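Local coordinates for LanC-like protein GCR2 (Arabidopsis thaliana, PDB 3T33), which binds a zinc ion and may play a role in abscisic acid signalling as a plant member of the LanC-like protein family, at residues A[179-184]-A[191-196]; A[128-133]-A[154-159]; A[11-16]-A[320-325]. One frame throughout, in Å; residues are numbered along the deposited sequence.

Interaction 1: residues A[179-184]-A[191-196]; sequences WACLFL and ESISSE
Cys181 and Leu184 meet Ser192 and Ile193 without a ring or amide among them, and the flat group that matters is the carboxylate of Glu191, at the edge of the contact. Ser195 N donates to Glu191 OE2 over 2.6 Å, nearly straight at 165°, approaching on the anti side and 20° out of the carboxylate plane. The bond closes the turn of residues 191-195; in the same turn Ser194, the N-cap residue of helix 195-212, accepts a weak capping bond at its OG from Glu196 N.

Within the layered alpha/alpha toroid of the LanC-like family, residues 191-194 end the connection from helix 174-188 to the next helix, 195-212, and pack back on the earlier helix. Ile193, the link's main apolar anchor, divides its branches between two residues of the earlier helix. Its CG2 lies 3.8 Å from Cys181 SG, while its CD1 reaches Leu184 CD2 at 3.6 Å, the Ile193 and Leu184 side chains crossing at about a right angle. Leu184 has CG anti to the backbone N (chi1 -177°), which carries its CD2 to the isoleucine; the same methyl is 4.1 Å from Ser192 CB. Polar groups of the link are met by other residues: Tyr150 OH bonds Ser192 OG, and Asn185 OD1 accepts from Ile193 N and, weakly, from Ser192 N.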
ATOM      1  N   TRP A 179      -8.735  -1.049  -9.904  1.00 28.83           N
ATOM      2  CA  TRP A 179      -7.545  -1.652  -9.284  1.00 29.47           C
ATOM      3  C   TRP A 179      -7.632  -3.222  -9.146  1.00 28.22           C
ATOM      4  O   TRP A 179      -6.710  -3.914  -9.576  1.00 27.34           O
ATOM      5  CB  TRP A 179      -7.192  -0.951  -7.949  1.00 29.00           C
ATOM      6  CG  TRP A 179      -5.718  -1.190  -7.497  1.00 33.38           C
ATOM      7  CD1 TRP A 179      -4.663  -0.296  -7.577  1.00 30.84           C
ATOM      8  CD2 TRP A 179      -5.164  -2.410  -6.935  1.00 29.05           C
ATOM      9  NE1 TRP A 179      -3.519  -0.864  -7.076  1.00 29.43           N
ATOM     10  CE2 TRP A 179      -3.784  -2.165  -6.693  1.00 32.24           C
ATOM     11  CE3 TRP A 179      -5.708  -3.669  -6.596  1.00 27.10           C
ATOM     12  CZ2 TRP A 179      -2.906  -3.161  -6.109  1.00 26.73           C
ATOM     13  CZ3 TRP A 179      -4.856  -4.664  -6.003  1.00 25.72           C
ATOM     14  CH2 TRP A 179      -3.451  -4.376  -5.763  1.00 25.77           C
ATOM     15  N   ALA A 180      -8.764  -3.741  -8.655  1.00 27.65           N
ATOM     16  CA  ALA A 180      -8.994  -5.185  -8.495  1.00 27.51           C
ATOM     17  C   ALA A 180      -8.925  -5.936  -9.794  1.00 28.42           C
ATOM     18  O   ALA A 180      -8.436  -7.090  -9.829  1.00 28.92           O
ATOM     19  CB  ALA A 180     -10.358  -5.465  -7.837  1.00 25.27           C
ATOM     20  N   CYS A 181      -9.518  -5.336 -10.835  1.00 27.91           N
ATOM     21  CA  CYS A 181      -9.483  -5.905 -12.158  1.00 28.18           C
ATOM     22  C   CYS A 181      -8.015  -6.010 -12.584  1.00 27.01           C
ATOM     23  O   CYS A 181      -7.627  -7.023 -13.047  1.00 24.59           O
ATOM     24  CB  CYS A 181     -10.224  -5.015 -13.189  1.00 26.58           C
ATOM     25  SG  CYS A 181     -12.005  -4.766 -12.826  1.00 31.26           S
ATOM     26  N   LEU A 182      -7.271  -4.895 -12.549  1.00 27.84           N
ATOM     27  CA  LEU A 182      -5.850  -4.905 -12.943  1.00 28.52           C
ATOM     28  C   LEU A 182      -5.089  -5.961 -12.152  1.00 28.34           C
ATOM     29  O   LEU A 182      -4.407  -6.741 -12.705  1.00 29.20           O
ATOM     30  CB  LEU A 182      -5.254  -3.551 -12.734  1.00 28.80           C
ATOM     31  CG  LEU A 182      -5.869  -2.474 -13.646  1.00 31.62           C
ATOM     32  CD1 LEU A 182      -5.511  -1.096 -13.184  1.00 29.83           C
ATOM     33  CD2 LEU A 182      -5.464  -2.717 -15.153  1.00 30.66           C
ATOM     34  N   PHE A 183      -5.346  -6.047 -10.865  1.00 29.59           N
ATOM     35  CA  PHE A 183      -4.709  -7.016 -10.014  1.00 31.31           C
ATOM     36  C   PHE A 183      -5.030  -8.459 -10.440  1.00 31.55           C
ATOM     37  O   PHE A 183      -4.136  -9.300 -10.603  1.00 30.90           O
ATOM     38  CB  PHE A 183      -5.182  -6.771  -8.574  1.00 31.01           C
ATOM     39  CG  PHE A 183      -4.805  -7.861  -7.609  1.00 34.30           C
ATOM     40  CD1 PHE A 183      -5.614  -8.997  -7.475  1.00 31.91           C
ATOM     41  CD2 PHE A 183      -3.632  -7.747  -6.813  1.00 33.09           C
ATOM     42  CE1 PHE A 183      -5.281 -10.054  -6.545  1.00 33.19           C
ATOM     43  CE2 PHE A 183      -3.301  -8.772  -5.849  1.00 34.27           C
ATOM     44  CZ  PHE A 183      -4.127  -9.926  -5.710  1.00 32.74           C
ATOM     45  N   LEU A 184      -6.303  -8.736 -10.655  1.00 31.90           N
ATOM     46  CA  LEU A 184      -6.707 -10.049 -11.098  1.00 32.96           C
ATOM     47  C   LEU A 184      -6.045 -10.436 -12.421  1.00 34.29           C
ATOM     48  O   LEU A 184      -5.478 -11.561 -12.559  1.00 34.36           O
ATOM     49  CB  LEU A 184      -8.223 -10.144 -11.217  1.00 32.15           C
ATOM     50  CG  LEU A 184      -8.705 -11.530 -11.608  1.00 35.88           C
ATOM     51  CD1 LEU A 184      -8.154 -12.598 -10.692  1.00 36.83           C
ATOM     52  CD2 LEU A 184     -10.248 -11.617 -11.625  1.00 39.41           C
ATOM     53  N   GLU A 191      -6.866 -12.193 -19.650  1.00 40.48           N
ATOM     54  CA  GLU A 191      -7.964 -11.225 -19.710  1.00 39.21           C
ATOM     55  C   GLU A 191      -9.147 -11.862 -18.964  1.00 38.03           C
ATOM     56  O   GLU A 191     -10.143 -12.239 -19.570  1.00 38.07           O
ATOM     57  CB  GLU A 191      -8.321 -10.893 -21.160  1.00 38.49           C
ATOM     58  CG  GLU A 191      -9.522  -9.988 -21.230  1.00 38.76           C
ATOM     59  CD  GLU A 191      -9.791  -9.335 -22.599  1.00 38.79           C
ATOM     60  OE1 GLU A 191      -9.222  -9.693 -23.624  1.00 37.84           O
ATOM     61  OE2 GLU A 191     -10.592  -8.404 -22.629  1.00 41.80           O
ATOM     62  N   SER A 192      -8.999 -12.005 -17.651  1.00 37.27           N
ATOM     63  CA  SER A 192      -9.974 -12.694 -16.830  1.00 38.46           C
ATOM     64  C   SER A 192     -11.215 -11.788 -16.748  1.00 37.47           C
ATOM     65  O   SER A 192     -12.342 -12.238 -16.977  1.00 36.48           O
ATOM     66  CB  SER A 192      -9.407 -13.004 -15.420  1.00 39.28           C
ATOM     67  OG  SER A 192      -8.176 -13.733 -15.480  1.00 41.02           O
ATOM     68  N   ILE A 193     -10.962 -10.526 -16.392  1.00 36.46           N
ATOM     69  CA  ILE A 193     -11.920  -9.452 -16.468  1.00 35.42           C
ATOM     70  C   ILE A 193     -11.777  -8.780 -17.842  1.00 34.93           C
ATOM     71  O   ILE A 193     -10.672  -8.586 -18.359  1.00 34.40           O
ATOM     72  CB  ILE A 193     -11.731  -8.376 -15.396  1.00 34.38           C
ATOM     73  CG1 ILE A 193     -11.599  -8.969 -14.003  1.00 35.02           C
ATOM     74  CG2 ILE A 193     -12.982  -7.397 -15.423  1.00 35.71           C
ATOM     75  CD1 ILE A 193     -12.709  -9.860 -13.637  1.00 38.04           C
ATOM     76  N   SER A 194     -12.911  -8.357 -18.386  1.00 33.17           N
ATOM     77  CA  SER A 194     -12.971  -7.993 -19.787  1.00 31.76           C
ATOM     78  C   SER A 194     -12.287  -6.678 -19.970  1.00 29.66           C
ATOM     79  O   SER A 194     -12.548  -5.762 -19.196  1.00 29.36           O
ATOM     80  CB  SER A 194     -14.445  -7.886 -20.243  1.00 30.82           C
ATOM     81  OG  SER A 194     -14.499  -7.259 -21.523  1.00 32.40           O
ATOM     82  N   SER A 195     -11.419  -6.565 -20.974  1.00 29.07           N
ATOM     83  CA  SER A 195     -10.773  -5.285 -21.255  0.50 29.91           C
ATOM     84  C   SER A 195     -11.797  -4.165 -21.596  1.00 30.34           C
ATOM     85  O   SER A 195     -11.639  -3.014 -21.140  1.00 31.12           O
ATOM     86  CB  SER A 195      -9.741  -5.474 -22.350  0.50 30.31           C
ATOM     87  OG  SER A 195      -8.980  -4.322 -22.553  0.50 30.87           O
ATOM     88  N   GLU A 196     -12.881  -4.489 -22.317  1.00 30.76           N
ATOM     89  CA  GLU A 196     -13.988  -3.478 -22.569  1.00 30.44           C
ATOM     90  C   GLU A 196     -14.655  -2.939 -21.309  1.00 30.49           C
ATOM     91  O   GLU A 196     -14.948  -1.706 -21.182  1.00 30.85           O
ATOM     92  CB  GLU A 196     -15.005  -3.993 -23.570  1.00 31.22           C
ATOM     93  CG  GLU A 196     -16.186  -3.007 -23.936  1.00 31.05           C
ATOM     94  CD  GLU A 196     -17.277  -3.103 -22.923  1.00 31.14           C
ATOM     95  OE1 GLU A 196     -17.381  -4.185 -22.334  1.00 26.26           O
ATOM     96  OE2 GLU A 196     -17.949  -2.080 -22.627  1.00 33.96           O
TER

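Interaction 2: residues A[128-133]-A[154-159]; sequences CGYAGV and LARFRG
Tyr130 lays its hydroxyl against the aliphatic part of Arg156: the phenol OH is 3.5 Å from Arg156 CB and 3.6 Å from Arg156 CD, so the oxygen sits beside the middle of the stem, about equally far from CB, CG and CD. That stem is extended from CG to NE, and the two side chains cross at about a right angle, with ring and guanidinium planes 49° apart. One residue further along each helix, Ala131 CB touches Phe157 CZ at 3.9 Å, and Ala131 O lies 3.7 Å from Phe157 CE2. Phe157 reaches this spot because its CG is anti to the backbone N (chi1 -171°), which swings the ring across to helix 130-144.

In the next shell, Asp115 on helix 101-118 joins the polar ends: its OD1 is hydrogen-bonded to Tyr130 OH, and its OD2 forms a salt bridge with Arg156 NH1. Arg156 also makes a cation-pi contact with Tyr153. The contact thus joins consecutive helices 130-144 and 147-158 of the alpha/alpha toroid and ties both to a third. With Arg119 NH2 and Arg152 NE also close to the Arg156 guanidinium, the probably ionised Asp115 would offset some of the crowding of like charges.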
ATOM      1  N   CYS A 128     -11.804  -2.348   0.285  1.00 33.29           N
ATOM      2  CA  CYS A 128     -12.946  -2.221   1.167  1.00 35.20           C
ATOM      3  C   CYS A 128     -14.163  -3.071   0.835  1.00 35.10           C
ATOM      4  O   CYS A 128     -15.090  -3.118   1.632  1.00 37.92           O
ATOM      5  CB  CYS A 128     -13.330  -0.747   1.361  1.00 34.64           C
ATOM      6  SG  CYS A 128     -12.178   0.081   2.426  1.00 37.15           S
ATOM      7  N   GLY A 129     -14.156  -3.755  -0.301  1.00 33.88           N
ATOM      8  CA  GLY A 129     -15.339  -4.463  -0.781  1.00 31.10           C
ATOM      9  C   GLY A 129     -15.080  -5.843  -1.332  1.00 30.99           C
ATOM     10  O   GLY A 129     -14.045  -6.489  -1.092  1.00 32.50           O
ATOM     11  N   TYR A 130     -15.999  -6.247  -2.158  1.00 29.19           N
ATOM     12  CA  TYR A 130     -16.218  -7.601  -2.537  1.00 29.18           C
ATOM     13  C   TYR A 130     -15.313  -8.027  -3.689  1.00 27.95           C
ATOM     14  O   TYR A 130     -15.046  -9.236  -3.864  1.00 25.85           O
ATOM     15  CB  TYR A 130     -17.711  -7.675  -3.020  1.00 30.07           C
ATOM     16  CG  TYR A 130     -18.151  -9.053  -3.381  1.00 32.79           C
ATOM     17  CD1 TYR A 130     -17.966 -10.081  -2.477  1.00 35.06           C
ATOM     18  CD2 TYR A 130     -18.742  -9.343  -4.624  1.00 37.90           C
ATOM     19  CE1 TYR A 130     -18.371 -11.415  -2.749  1.00 39.79           C
ATOM     20  CE2 TYR A 130     -19.180 -10.684  -4.932  1.00 39.94           C
ATOM     21  CZ  TYR A 130     -18.990 -11.732  -3.949  1.00 41.85           C
ATOM     22  OH  TYR A 130     -19.347 -13.086  -4.130  1.00 39.17           O
ATOM     23  N   ALA A 131     -14.922  -7.061  -4.528  1.00 27.23           N
ATOM     24  CA  ALA A 131     -13.928  -7.318  -5.599  1.00 27.86           C
ATOM     25  C   ALA A 131     -12.614  -7.804  -4.975  1.00 28.08           C
ATOM     26  O   ALA A 131     -11.956  -8.667  -5.510  1.00 28.18           O
ATOM     27  CB  ALA A 131     -13.687  -6.023  -6.484  1.00 26.45           C
ATOM     28  N   GLY A 132     -12.250  -7.250  -3.827  1.00 30.07           N
ATOM     29  CA  GLY A 132     -11.077  -7.745  -3.054  1.00 30.56           C
ATOM     30  C   GLY A 132     -11.183  -9.225  -2.747  1.00 31.12           C
ATOM     31  O   GLY A 132     -10.248 -10.001  -3.002  1.00 32.90           O
ATOM     32  N   VAL A 133     -12.327  -9.630  -2.202  1.00 31.36           N
ATOM     33  CA  VAL A 133     -12.622 -11.056  -1.844  1.00 30.14           C
ATOM     34  C   VAL A 133     -12.546 -11.971  -3.053  1.00 31.78           C
ATOM     35  O   VAL A 133     -11.897 -13.036  -3.033  1.00 32.67           O
ATOM     36  CB  VAL A 133     -14.037 -11.185  -1.242  1.00 29.96           C
ATOM     37  CG1 VAL A 133     -14.400 -12.665  -0.972  1.00 28.34           C
ATOM     38  CG2 VAL A 133     -14.155 -10.314   0.002  1.00 27.95           C
ATOM     39  N   LEU A 154     -14.138 -16.208 -10.119  1.00 30.70           N
ATOM     40  CA  LEU A 154     -14.173 -15.441 -11.346  1.00 32.14           C
ATOM     41  C   LEU A 154     -15.606 -15.040 -11.788  1.00 33.50           C
ATOM     42  O   LEU A 154     -15.818 -13.874 -12.201  1.00 34.43           O
ATOM     43  CB  LEU A 154     -13.474 -16.216 -12.429  1.00 30.83           C
ATOM     44  CG  LEU A 154     -13.368 -15.474 -13.748  1.00 32.29           C
ATOM     45  CD1 LEU A 154     -12.665 -14.177 -13.507  1.00 28.05           C
ATOM     46  CD2 LEU A 154     -12.701 -16.307 -14.778  1.00 31.04           C
ATOM     47  N   ALA A 155     -16.564 -15.974 -11.669  1.00 34.19           N
ATOM     48  CA  ALA A 155     -18.008 -15.708 -11.919  1.00 35.67           C
ATOM     49  C   ALA A 155     -18.565 -14.687 -10.906  1.00 36.78           C
ATOM     50  O   ALA A 155     -19.342 -13.795 -11.269  1.00 38.26           O
ATOM     51  CB  ALA A 155     -18.848 -17.047 -11.887  1.00 34.80           C
ATOM     52  N   ARG A 156     -18.162 -14.796  -9.640  1.00 36.39           N
ATOM     53  CA  ARG A 156     -18.625 -13.837  -8.675  1.00 36.13           C
ATOM     54  C   ARG A 156     -18.010 -12.485  -8.971  1.00 35.73           C
ATOM     55  O   ARG A 156     -18.668 -11.433  -8.828  1.00 35.74           O
ATOM     56  CB  ARG A 156     -18.286 -14.266  -7.258  1.00 37.09           C
ATOM     57  CG  ARG A 156     -19.116 -15.447  -6.760  1.00 41.23           C
ATOM     58  CD  ARG A 156     -18.334 -16.165  -5.634  1.00 51.86           C
ATOM     59  NE  ARG A 156     -18.967 -17.406  -5.170  1.00 58.74           N
ATOM     60  CZ  ARG A 156     -18.335 -18.354  -4.472  1.00 63.49           C
ATOM     61  NH1 ARG A 156     -17.042 -18.215  -4.153  1.00 65.52           N
ATOM     62  NH2 ARG A 156     -18.983 -19.452  -4.091  1.00 63.90           N
ATOM     63  N   PHE A 157     -16.767 -12.478  -9.429  1.00 34.07           N
ATOM     64  CA  PHE A 157     -16.145 -11.193  -9.639  1.00 32.87           C
ATOM     65  C   PHE A 157     -16.883 -10.524 -10.849  1.00 31.43           C
ATOM     66  O   PHE A 157     -17.226  -9.371 -10.818  1.00 31.65           O
ATOM     67  CB  PHE A 157     -14.661 -11.338  -9.960  1.00 31.21           C
ATOM     68  CG  PHE A 157     -13.936 -10.009  -9.974  1.00 35.86           C
ATOM     69  CD1 PHE A 157     -14.390  -8.951 -10.740  1.00 35.85           C
ATOM     70  CD2 PHE A 157     -12.811  -9.801  -9.210  1.00 36.66           C
ATOM     71  CE1 PHE A 157     -13.736  -7.728 -10.722  1.00 39.41           C
ATOM     72  CE2 PHE A 157     -12.162  -8.595  -9.229  1.00 37.66           C
ATOM     73  CZ  PHE A 157     -12.630  -7.559  -9.954  1.00 37.95           C
ATOM     74  N   ARG A 158     -17.085 -11.286 -11.906  1.00 31.25           N
ATOM     75  CA  ARG A 158     -17.755 -10.834 -13.115  1.00 31.86           C
ATOM     76  C   ARG A 158     -19.233 -10.423 -12.941  1.00 33.04           C
ATOM     77  O   ARG A 158     -19.778  -9.721 -13.835  1.00 34.10           O
ATOM     78  CB  ARG A 158     -17.662 -11.936 -14.141  1.00 30.47           C
ATOM     79  CG  ARG A 158     -16.264 -12.077 -14.770  1.00 30.68           C
ATOM     80  CD  ARG A 158     -16.334 -13.141 -15.789  1.00 24.72           C
ATOM     81  NE  ARG A 158     -15.093 -13.281 -16.501  1.00 28.26           N
ATOM     82  CZ  ARG A 158     -14.781 -14.346 -17.235  1.00 28.45           C
ATOM     83  NH1 ARG A 158     -15.608 -15.397 -17.328  1.00 30.63           N
ATOM     84  NH2 ARG A 158     -13.644 -14.361 -17.886  1.00 24.70           N
ATOM     85  N   GLY A 159     -19.857 -10.838 -11.825  1.00 32.92           N
ATOM     86  CA  GLY A 159     -21.230 -10.405 -11.474  1.00 33.49           C
ATOM     87  C   GLY A 159     -21.300  -9.025 -10.829  1.00 34.81           C
ATOM     88  O   GLY A 159     -22.401  -8.426 -10.667  1.00 35.74           O
TER

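Interaction 3: residues A[11-16]-A[320-325]; sequences FRNEMP and VVWSRG
Asn13 and Trp322 make the main side-chain contact, in which the end of the amide lies over one face of the indole. The amide atom modelled as Asn13 OD1 stands 3.2 Å above the plane of the Trp322 indole, over its centre, and the amide plane is turned 72° from the ring. The amide is probably turned over in the model, so no claim is made as to whether oxygen or nitrogen faces the ring. Its position is firmer: CG lies anti to the backbone N (chi1 -169°), and Asn13 CB packs 3.6 Å from Trp322 O.

By topology this joins the N-terminal arm, which precedes helix 36-42 and has no regular secondary structure here, to the C-terminal part of helix 308-324 in the toroid of helices.

Water-mediated bonding supplies a second link. One water donates to Phe11 O at 2.7 Å and to Ser323 O at 2.6 Å, using both of its hydrogens to join two backbone carbonyls. A backbone hydrogen bond between Phe11 and Leu326 adds a direct link beside the water.

Apolar and charged partners complete the setting. Met15 and Trp322 both rest on Ala361 of helix 353-375, the arm thereby spanning two helices. Trp322 NE1 is hydrogen-bonded to Glu17 OE2, a little further along the arm, and the indole also has a cation-pi contact with Arg358.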
ATOM      1  N   PHE A  11       7.734  10.494  15.854  1.00 41.79           N
ATOM      2  CA  PHE A  11       9.032  10.410  16.527  1.00 41.96           C
ATOM      3  C   PHE A  11      10.076  11.096  15.692  1.00 42.07           C
ATOM      4  O   PHE A  11      10.115  10.950  14.471  1.00 42.54           O
ATOM      5  CB  PHE A  11       9.435   8.961  16.729  1.00 40.64           C
ATOM      6  CG  PHE A  11       8.431   8.182  17.478  1.00 40.82           C
ATOM      7  CD1 PHE A  11       8.209   8.438  18.837  1.00 39.67           C
ATOM      8  CD2 PHE A  11       7.667   7.205  16.832  1.00 42.14           C
ATOM      9  CE1 PHE A  11       7.247   7.707  19.565  1.00 40.86           C
ATOM     10  CE2 PHE A  11       6.707   6.441  17.540  1.00 41.69           C
ATOM     11  CZ  PHE A  11       6.493   6.688  18.911  1.00 42.20           C
ATOM     12  N   ARG A  12      10.911  11.884  16.345  1.00 43.25           N
ATOM     13  CA  ARG A  12      12.041  12.506  15.641  1.00 43.60           C
ATOM     14  C   ARG A  12      12.944  11.412  15.077  1.00 41.78           C
ATOM     15  O   ARG A  12      13.308  10.459  15.776  1.00 40.55           O
ATOM     16  CB  ARG A  12      12.839  13.428  16.591  1.00 44.43           C
ATOM     17  CG  ARG A  12      12.162  14.774  16.902  1.00 48.50           C
ATOM     18  CD  ARG A  12      12.840  15.480  18.152  1.00 57.32           C
ATOM     19  NE  ARG A  12      12.850  14.718  19.436  1.00 59.97           N
ATOM     20  CZ  ARG A  12      12.027  14.965  20.470  1.00 62.76           C
ATOM     21  NH1 ARG A  12      11.102  15.925  20.370  1.00 62.14           N
ATOM     22  NH2 ARG A  12      12.099  14.249  21.596  1.00 62.32           N
ATOM     23  N   ASN A  13      13.273  11.543  13.806  1.00 40.45           N
ATOM     24  CA  ASN A  13      14.194  10.598  13.185  1.00 40.51           C
ATOM     25  C   ASN A  13      15.643  11.013  13.380  1.00 40.25           C
ATOM     26  O   ASN A  13      16.152  11.800  12.597  1.00 41.01           O
ATOM     27  CB  ASN A  13      13.925  10.450  11.687  1.00 38.47           C
ATOM     28  CG  ASN A  13      14.688   9.299  11.079  1.00 39.62           C
ATOM     29  OD1 ASN A  13      14.572   9.037   9.889  1.00 41.26           O
ATOM     30  ND2 ASN A  13      15.474   8.586  11.892  1.00 39.49           N
ATOM     31  N   GLU A  14      16.291  10.470  14.403  1.00 40.84           N
ATOM     32  CA  GLU A  14      17.696  10.734  14.668  1.00 42.70           C
ATOM     33  C   GLU A  14      18.565   9.524  14.270  1.00 42.78           C
ATOM     34  O   GLU A  14      19.797   9.512  14.489  1.00 44.05           O
ATOM     35  CB  GLU A  14      17.950  11.091  16.152  1.00 43.17           C
ATOM     36  CG  GLU A  14      17.094  12.226  16.807  1.00 48.95           C
ATOM     37  CD  GLU A  14      17.329  13.665  16.263  1.00 53.08           C
ATOM     38  OE1 GLU A  14      18.181  13.881  15.365  1.00 55.02           O
ATOM     39  OE2 GLU A  14      16.626  14.593  16.742  1.00 58.44           O
ATOM     40  N   MET A  15      17.947   8.507  13.687  1.00 41.73           N
ATOM     41  CA  MET A  15      18.712   7.411  13.108  1.00 41.31           C
ATOM     42  C   MET A  15      19.802   7.896  12.116  1.00 41.27           C
ATOM     43  O   MET A  15      19.643   8.883  11.394  1.00 39.64           O
ATOM     44  CB  MET A  15      17.775   6.406  12.444  1.00 40.85           C
ATOM     45  CG  MET A  15      16.865   5.717  13.436  1.00 39.65           C
ATOM     46  SD  MET A  15      15.971   4.342  12.725  1.00 37.12           S
ATOM     47  CE  MET A  15      14.633   5.316  12.069  1.00 37.81           C
ATOM     48  N   PRO A  16      20.930   7.204  12.111  1.00 42.46           N
ATOM     49  CA  PRO A  16      22.089   7.560  11.280  1.00 43.90           C
ATOM     50  C   PRO A  16      21.793   7.458   9.797  1.00 45.01           C
ATOM     51  O   PRO A  16      21.145   6.487   9.351  1.00 46.53           O
ATOM     52  CB  PRO A  16      23.154   6.547  11.686  1.00 44.12           C
ATOM     53  CG  PRO A  16      22.466   5.537  12.556  1.00 44.61           C
ATOM     54  CD  PRO A  16      21.242   6.190  13.122  1.00 43.01           C
ATOM     55  N   VAL A 320      10.485  14.212   2.890  1.00 36.00           N
ATOM     56  CA  VAL A 320       9.451  14.519   3.876  1.00 35.60           C
ATOM     57  C   VAL A 320       9.098  13.298   4.731  1.00 36.27           C
ATOM     58  O   VAL A 320       8.971  13.368   5.977  1.00 35.88           O
ATOM     59  CB  VAL A 320       8.220  14.949   3.133  1.00 36.48           C
ATOM     60  CG1 VAL A 320       7.055  15.187   4.112  1.00 33.27           C
ATOM     61  CG2 VAL A 320       8.582  16.169   2.269  1.00 34.21           C
ATOM     62  N   VAL A 321       8.934  12.156   4.062  1.00 35.57           N
ATOM     63  CA  VAL A 321       8.781  10.874   4.804  1.00 34.62           C
ATOM     64  C   VAL A 321      10.009  10.569   5.694  1.00 35.39           C
ATOM     65  O   VAL A 321       9.886  10.204   6.885  1.00 33.75           O
ATOM     66  CB  VAL A 321       8.480   9.730   3.836  1.00 33.93           C
ATOM     67  CG1 VAL A 321       8.023   8.491   4.629  1.00 32.04           C
ATOM     68  CG2 VAL A 321       7.351  10.191   2.887  1.00 31.61           C
ATOM     69  N   TRP A 322      11.203  10.772   5.155  1.00 36.23           N
ATOM     70  CA  TRP A 322      12.373  10.490   5.986  1.00 37.81           C
ATOM     71  C   TRP A 322      12.402  11.335   7.256  1.00 38.35           C
ATOM     72  O   TRP A 322      12.752  10.816   8.331  1.00 38.95           O
ATOM     73  CB  TRP A 322      13.675  10.578   5.184  1.00 37.07           C
ATOM     74  CG  TRP A 322      14.914  10.220   5.927  1.00 39.89           C
ATOM     75  CD1 TRP A 322      15.975  11.033   6.133  1.00 40.30           C
ATOM     76  CD2 TRP A 322      15.257   8.947   6.533  1.00 37.40           C
ATOM     77  NE1 TRP A 322      16.932  10.372   6.851  1.00 39.17           N
ATOM     78  CE2 TRP A 322      16.532   9.094   7.101  1.00 36.13           C
ATOM     79  CE3 TRP A 322      14.596   7.711   6.667  1.00 36.83           C
ATOM     80  CZ2 TRP A 322      17.204   8.037   7.790  1.00 37.72           C
ATOM     81  CZ3 TRP A 322      15.254   6.644   7.362  1.00 36.81           C
ATOM     82  CH2 TRP A 322      16.545   6.827   7.904  1.00 37.53           C
ATOM     83  N   SER A 323      12.022  12.611   7.191  1.00 38.87           N
ATOM     84  CA  SER A 323      12.071  13.376   8.440  1.00 40.39           C
ATOM     85  C   SER A 323      10.811  13.358   9.272  1.00 40.00           C
ATOM     86  O   SER A 323      10.884  13.424  10.507  1.00 40.88           O
ATOM     87  CB  SER A 323      12.546  14.820   8.227  1.00 42.39           C
ATOM     88  OG  SER A 323      11.498  15.617   7.730  1.00 45.89           O
ATOM     89  N   ARG A 324       9.655  13.232   8.648  1.00 38.81           N
ATOM     90  CA  ARG A 324       8.419  13.299   9.440  1.00 39.32           C
ATOM     91  C   ARG A 324       7.596  12.007   9.390  1.00 38.92           C
ATOM     92  O   ARG A 324       6.503  11.963   9.961  1.00 38.95           O
ATOM     93  CB  ARG A 324       7.558  14.470   8.966  1.00 38.81           C
ATOM     94  CG  ARG A 324       8.157  15.900   9.183  1.00 40.83           C
ATOM     95  CD  ARG A 324       7.465  16.939   8.245  1.00 40.74           C
ATOM     96  NE  ARG A 324       6.062  17.126   8.612  1.00 39.86           N
ATOM     97  CZ  ARG A 324       5.179  17.824   7.907  1.00 40.83           C
ATOM     98  NH1 ARG A 324       5.512  18.449   6.773  1.00 36.44           N
ATOM     99  NH2 ARG A 324       3.938  17.915   8.362  1.00 43.60           N
ATOM    100  N   GLY A 325       8.122  10.961   8.733  1.00 38.11           N
ATOM    101  CA  GLY A 325       7.316   9.817   8.340  1.00 37.04           C
ATOM    102  C   GLY A 325       7.301   8.731   9.368  1.00 37.47           C
ATOM    103  O   GLY A 325       6.589   7.737   9.234  1.00 37.55           O
TER
HETATM  104  O   HOH W   1       9.992  11.288  11.795  1.00 32.00           O

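In the fold
Interactions 1 and 2 form one continuous region, their centres 11 Å apart. Their shared layer is apolar, with Ala180 CB 3.6 Å from Ala131 CB and Ile193 CD1 3.5 Å from Phe157 CD1; a probable hydrogen bond, Arg158 NH2 to Ser192 O at 2.7 Å, adds a polar link. In sequence they follow in series. Interaction 3 stands on the opposite side of the chain's centre, its centre about 38 Å from that of interaction 1 and 39 Å from that of interaction 2, with nearest atoms about 18 and 21 Å away; its segments bracket both in sequence. All three lie away from the zinc site of Cys288, Cys333 and His334.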